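Long-range contact in metallocarboxypeptidase (Trypanosoma cruzi, PDB 3DWC), which is a cobalt-bound M32-family peptidase that probably releases C-terminal amino acids with broad specificity, except proline: residues B[214-223]-B[314-325]. Numbering follows the deposited sequence.
Sequences ALCRFFMDVW and FMEFLAPRLVEY
F219 reaches across from helix 209-222 and lodges as a knob among F314, F317, L318 and R321 on helix 312-326. Its CG lies anti to the carbonyl carbon (chi1 -76°), which carries the ring over to the other helix. There F219 CE1 comes within 3.5 Å of F314 CZ and also meets the edge of the F317 ring near its plane, 3.6 Å from F317 CE2. L318 closes the hole at about a right angle to the phenylalanine, its CD1 3.7 Å from F219 CZ. The aromatic cluster continues through W223, just past its helix end, where CH2 lies 3.9 Å from F314 CE1. The F219 and F314 planes are inclined at 53°.

At the other end leucine and alanine methyl groups pack on Y325. L215 turns CD1 over one face of Y325, 3.9 Å from the ring centroid, in a CH-pi contact, while its other methyl, CD2, meets L322 CD2. The edge of the same tyrosine ring abuts A214 CB, and its hydroxyl end rests against F218 CB.

F218 and R321 pack at the more open side. The arginine is bent at chi2, and its methylene CD lies 3.6 Å from F218 CE2; the guanidinium plane stands nearly perpendicular to the phenyl ring, with F218 CE2 at its edge. A long salt bridge joins R321 NH1 to E324 OE1.

No hydrogen bond links the two segments; side-chain packing alone joins them. W223 and F314 both touch I308 of helix 294-309, and W223 also reaches T269 of helix 259-276, which carries the cobalt-binding HExxH histidines. The result is an obliquely antiparallel helix pair (143° between the segment axes), with F219 as a knob in the facing helix, within the largely helical M32 carboxypeptidase fold.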
loop_
_atom_site.group_PDB
_atom_site.type_symbol
_atom_site.label_atom_id
_atom_site.label_comp_id
_atom_site.label_asym_id
_atom_site.label_seq_id
_atom_site.Cartn_x
_atom_site.Cartn_y
_atom_site.Cartn_z
ATOM N N ALA B 214 9.535 -19.370 -7.344
ATOM C CA ALA B 214 9.425 -19.555 -8.777
ATOM C C ALA B 214 8.407 -20.639 -9.155
ATOM O O ALA B 214 7.622 -20.492 -10.135
ATOM C CB ALA B 214 10.811 -19.855 -9.379
ATOM N N LEU B 215 8.414 -21.731 -8.415
ATOM C CA LEU B 215 7.452 -22.811 -8.611
ATOM C C LEU B 215 5.996 -22.388 -8.374
ATOM O O LEU B 215 5.077 -22.746 -9.138
ATOM C CB LEU B 215 7.801 -24.000 -7.721
ATOM C CG LEU B 215 6.985 -25.272 -7.957
ATOM C CD1 LEU B 215 7.089 -25.815 -9.420
ATOM C CD2 LEU B 215 7.367 -26.316 -6.994
ATOM N N CYS B 216 5.795 -21.625 -7.320
ATOM C CA CYS B 216 4.494 -21.073 -7.007
ATOM C C CYS B 216 3.974 -20.170 -8.132
ATOM O O CYS B 216 2.818 -20.299 -8.530
ATOM C CB CYS B 216 4.574 -20.324 -5.680
ATOM S SG CYS B 216 4.625 -21.415 -4.189
ATOM N N ARG B 217 4.801 -19.249 -8.621
ATOM C CA ARG B 217 4.405 -18.382 -9.723
ATOM C C ARG B 217 4.097 -19.196 -10.947
ATOM O O ARG B 217 3.249 -18.805 -11.735
ATOM C CB ARG B 217 5.498 -17.369 -10.103
ATOM C CG ARG B 217 5.761 -16.346 -9.025
ATOM C CD ARG B 217 6.820 -15.295 -9.415
ATOM N NE ARG B 217 6.911 -14.454 -8.236
ATOM C CZ ARG B 217 6.143 -13.392 -7.994
ATOM N NH1 ARG B 217 5.274 -12.943 -8.908
ATOM N NH2 ARG B 217 6.297 -12.754 -6.832
ATOM N N PHE B 218 4.858 -20.276 -11.159
ATOM C CA PHE B 218 4.630 -21.141 -12.300
ATOM C C PHE B 218 3.219 -21.691 -12.178
ATOM O O PHE B 218 2.472 -21.689 -13.135
ATOM C CB PHE B 218 5.642 -22.283 -12.385
ATOM C CG PHE B 218 5.301 -23.291 -13.439
ATOM C CD1 PHE B 218 5.513 -23.012 -14.768
ATOM C CD2 PHE B 218 4.718 -24.504 -13.102
ATOM C CE1 PHE B 218 5.158 -23.922 -15.746
ATOM C CE2 PHE B 218 4.380 -25.413 -14.062
ATOM C CZ PHE B 218 4.606 -25.145 -15.381
ATOM N N PHE B 219 2.827 -22.102 -10.973
ATOM C CA PHE B 219 1.492 -22.611 -10.802
ATOM C C PHE B 219 0.410 -21.570 -10.877
ATOM O O PHE B 219 -0.655 -21.846 -11.453
ATOM C CB PHE B 219 1.369 -23.569 -9.627
ATOM C CG PHE B 219 1.943 -24.927 -9.928
ATOM C CD1 PHE B 219 1.189 -25.870 -10.617
ATOM C CD2 PHE B 219 3.236 -25.268 -9.535
ATOM C CE1 PHE B 219 1.724 -27.144 -10.911
ATOM C CE2 PHE B 219 3.748 -26.508 -9.796
ATOM C CZ PHE B 219 3.000 -27.454 -10.495
ATOM N N MET B 220 0.691 -20.349 -10.421
ATOM C CA MET B 220 -0.223 -19.279 -10.660
ATOM C C MET B 220 -0.416 -19.065 -12.191
ATOM O O MET B 220 -1.541 -18.808 -12.631
ATOM C CB MET B 220 0.272 -18.010 -9.986
ATOM C CG MET B 220 0.249 -18.132 -8.466
ATOM S SD MET B 220 0.899 -16.718 -7.624
ATOM C CE MET B 220 -0.425 -15.505 -7.820
ATOM N N ASP B 221 0.649 -19.203 -12.994
ATOM C CA ASP B 221 0.513 -19.199 -14.472
ATOM C C ASP B 221 -0.336 -20.355 -15.037
ATOM O O ASP B 221 -1.127 -20.183 -15.985
ATOM C CB ASP B 221 1.891 -19.234 -15.152
ATOM C CG ASP B 221 2.654 -17.917 -15.024
ATOM O OD1 ASP B 221 2.049 -16.855 -14.702
ATOM O OD2 ASP B 221 3.883 -17.943 -15.280
ATOM N N VAL B 222 -0.178 -21.546 -14.456
ATOM C CA VAL B 222 -1.004 -22.699 -14.812
ATOM C C VAL B 222 -2.476 -22.369 -14.563
ATOM O O VAL B 222 -3.316 -22.726 -15.357
ATOM C CB VAL B 222 -0.559 -23.988 -14.044
ATOM C CG1 VAL B 222 -1.558 -25.132 -14.206
ATOM C CG2 VAL B 222 0.882 -24.397 -14.462
ATOM N N TRP B 223 -2.786 -21.656 -13.469
ATOM C CA TRP B 223 -4.177 -21.221 -13.232
ATOM C C TRP B 223 -4.601 -19.942 -13.992
ATOM O O TRP B 223 -5.681 -19.389 -13.764
ATOM C CB TRP B 223 -4.446 -21.065 -11.724
ATOM C CG TRP B 223 -5.143 -22.242 -11.167
ATOM C CD1 TRP B 223 -6.467 -22.359 -10.919
ATOM C CD2 TRP B 223 -4.539 -23.446 -10.688
ATOM N NE1 TRP B 223 -6.743 -23.578 -10.353
ATOM C CE2 TRP B 223 -5.569 -24.264 -10.200
ATOM C CE3 TRP B 223 -3.224 -23.908 -10.618
ATOM C CZ2 TRP B 223 -5.340 -25.508 -9.709
ATOM C CZ3 TRP B 223 -3.010 -25.160 -10.132
ATOM C CH2 TRP B 223 -4.053 -25.941 -9.668
ATOM N N PHE B 314 -3.038 -34.565 -11.020
ATOM C CA PHE B 314 -2.154 -33.426 -10.833
ATOM C C PHE B 314 -0.762 -33.853 -10.365
ATOM O O PHE B 314 0.234 -33.188 -10.664
ATOM C CB PHE B 314 -2.804 -32.497 -9.863
ATOM C CG PHE B 314 -2.117 -31.193 -9.696
ATOM C CD1 PHE B 314 -2.265 -30.209 -10.612
ATOM C CD2 PHE B 314 -1.365 -30.949 -8.567
ATOM C CE1 PHE B 314 -1.698 -28.971 -10.425
ATOM C CE2 PHE B 314 -0.752 -29.717 -8.391
ATOM C CZ PHE B 314 -0.947 -28.727 -9.335
ATOM N N MET B 315 -0.669 -34.961 -9.631
ATOM C CA MET B 315 0.647 -35.463 -9.227
ATOM C C MET B 315 1.521 -35.789 -10.429
ATOM O O MET B 315 2.751 -35.702 -10.369
ATOM C CB MET B 315 0.500 -36.689 -8.301
ATOM C CG MET B 315 -0.188 -36.383 -6.957
ATOM S SD MET B 315 0.495 -34.974 -6.028
ATOM C CE MET B 315 -0.628 -33.664 -6.441
ATOM N N GLU B 316 0.872 -36.232 -11.505
ATOM C CA GLU B 316 1.548 -36.567 -12.733
ATOM C C GLU B 316 2.165 -35.360 -13.399
ATOM O O GLU B 316 3.279 -35.424 -13.921
ATOM C CB GLU B 316 0.580 -37.216 -13.697
ATOM C CG GLU B 316 0.010 -38.488 -13.176
ATOM C CD GLU B 316 -0.792 -39.239 -14.241
ATOM O OE1 GLU B 316 -0.408 -39.164 -15.442
ATOM O OE2 GLU B 316 -1.816 -39.852 -13.851
ATOM N N PHE B 317 1.414 -34.255 -13.388
ATOM C CA PHE B 317 1.965 -32.972 -13.745
ATOM C C PHE B 317 3.011 -32.397 -12.737
ATOM O O PHE B 317 4.040 -31.843 -13.126
ATOM C CB PHE B 317 0.834 -31.973 -13.922
ATOM C CG PHE B 317 1.286 -30.686 -14.547
ATOM C CD1 PHE B 317 1.512 -30.598 -15.920
ATOM C CD2 PHE B 317 1.461 -29.549 -13.767
ATOM C CE1 PHE B 317 1.935 -29.394 -16.508
ATOM C CE2 PHE B 317 1.870 -28.342 -14.349
ATOM C CZ PHE B 317 2.106 -28.276 -15.726
ATOM N N LEU B 318 2.724 -32.498 -11.447
ATOM C CA LEU B 318 3.571 -31.896 -10.426
ATOM C C LEU B 318 4.968 -32.502 -10.298
ATOM O O LEU B 318 5.985 -31.773 -10.212
ATOM C CB LEU B 318 2.874 -31.980 -9.059
ATOM C CG LEU B 318 3.666 -31.445 -7.854
ATOM C CD1 LEU B 318 4.025 -29.971 -8.051
ATOM C CD2 LEU B 318 2.904 -31.697 -6.556
ATOM N N ALA B 319 5.027 -33.825 -10.242
ATOM C CA ALA B 319 6.287 -34.520 -9.954
ATOM C C ALA B 319 7.492 -34.064 -10.775
ATOM O O ALA B 319 8.567 -33.735 -10.189
ATOM C CB ALA B 319 6.091 -36.028 -10.031
ATOM N N PRO B 320 7.368 -34.050 -12.108
ATOM C CA PRO B 320 8.482 -33.542 -12.919
ATOM C C PRO B 320 8.809 -32.052 -12.785
ATOM O O PRO B 320 9.936 -31.649 -13.092
ATOM C CB PRO B 320 8.025 -33.816 -14.375
ATOM C CG PRO B 320 6.826 -34.665 -14.285
ATOM C CD PRO B 320 6.226 -34.469 -12.949
ATOM N N ARG B 321 7.840 -31.222 -12.405
ATOM C CA ARG B 321 8.167 -29.856 -12.017
ATOM C C ARG B 321 8.966 -29.816 -10.740
ATOM O O ARG B 321 9.813 -28.929 -10.560
ATOM C CB ARG B 321 6.937 -29.002 -11.811
ATOM C CG ARG B 321 5.979 -29.019 -12.983
ATOM C CD ARG B 321 6.512 -28.335 -14.198
ATOM N NE ARG B 321 5.796 -28.873 -15.335
ATOM C CZ ARG B 321 6.149 -29.956 -16.018
ATOM N NH1 ARG B 321 7.308 -30.591 -15.777
ATOM N NH2 ARG B 321 5.364 -30.368 -17.011
ATOM N N LEU B 322 8.740 -30.764 -9.842
ATOM C CA LEU B 322 9.533 -30.777 -8.612
ATOM C C LEU B 322 10.956 -31.167 -8.961
ATOM O O LEU B 322 11.887 -30.648 -8.371
ATOM C CB LEU B 322 8.965 -31.705 -7.539
ATOM C CG LEU B 322 7.570 -31.373 -6.995
ATOM C CD1 LEU B 322 7.057 -32.526 -6.094
ATOM C CD2 LEU B 322 7.558 -30.058 -6.281
ATOM N N VAL B 323 11.141 -32.066 -9.915
ATOM C CA VAL B 323 12.513 -32.427 -10.360
ATOM C C VAL B 323 13.219 -31.211 -11.017
ATOM O O VAL B 323 14.338 -30.851 -10.681
ATOM C CB VAL B 323 12.488 -33.645 -11.308
ATOM C CG1 VAL B 323 13.901 -33.891 -11.945
ATOM C CG2 VAL B 323 11.991 -34.848 -10.557
ATOM N N GLU B 324 12.491 -30.535 -11.891
ATOM C CA GLU B 324 12.980 -29.370 -12.607
ATOM C C GLU B 324 13.389 -28.172 -11.717
ATOM O O GLU B 324 14.431 -27.540 -11.963
ATOM C CB GLU B 324 11.884 -28.947 -13.565
ATOM C CG GLU B 324 12.218 -27.719 -14.364
ATOM C CD GLU B 324 11.029 -27.233 -15.183
ATOM O OE1 GLU B 324 9.976 -27.943 -15.195
ATOM O OE2 GLU B 324 11.171 -26.131 -15.797
ATOM N N TYR B 325 12.567 -27.870 -10.705
ATOM C CA TYR B 325 12.778 -26.712 -9.825
ATOM C C TYR B 325 13.695 -27.014 -8.655
ATOM O O TYR B 325 14.400 -26.134 -8.190
ATOM C CB TYR B 325 11.435 -26.159 -9.314
ATOM C CG TYR B 325 10.795 -25.234 -10.308
ATOM C CD1 TYR B 325 10.944 -23.845 -10.234
ATOM C CD2 TYR B 325 10.127 -25.745 -11.382
ATOM C CE1 TYR B 325 10.342 -23.016 -11.195
ATOM C CE2 TYR B 325 9.549 -24.932 -12.334
ATOM C CZ TYR B 325 9.650 -23.590 -12.243
ATOM O OH TYR B 325 9.075 -22.882 -13.274
#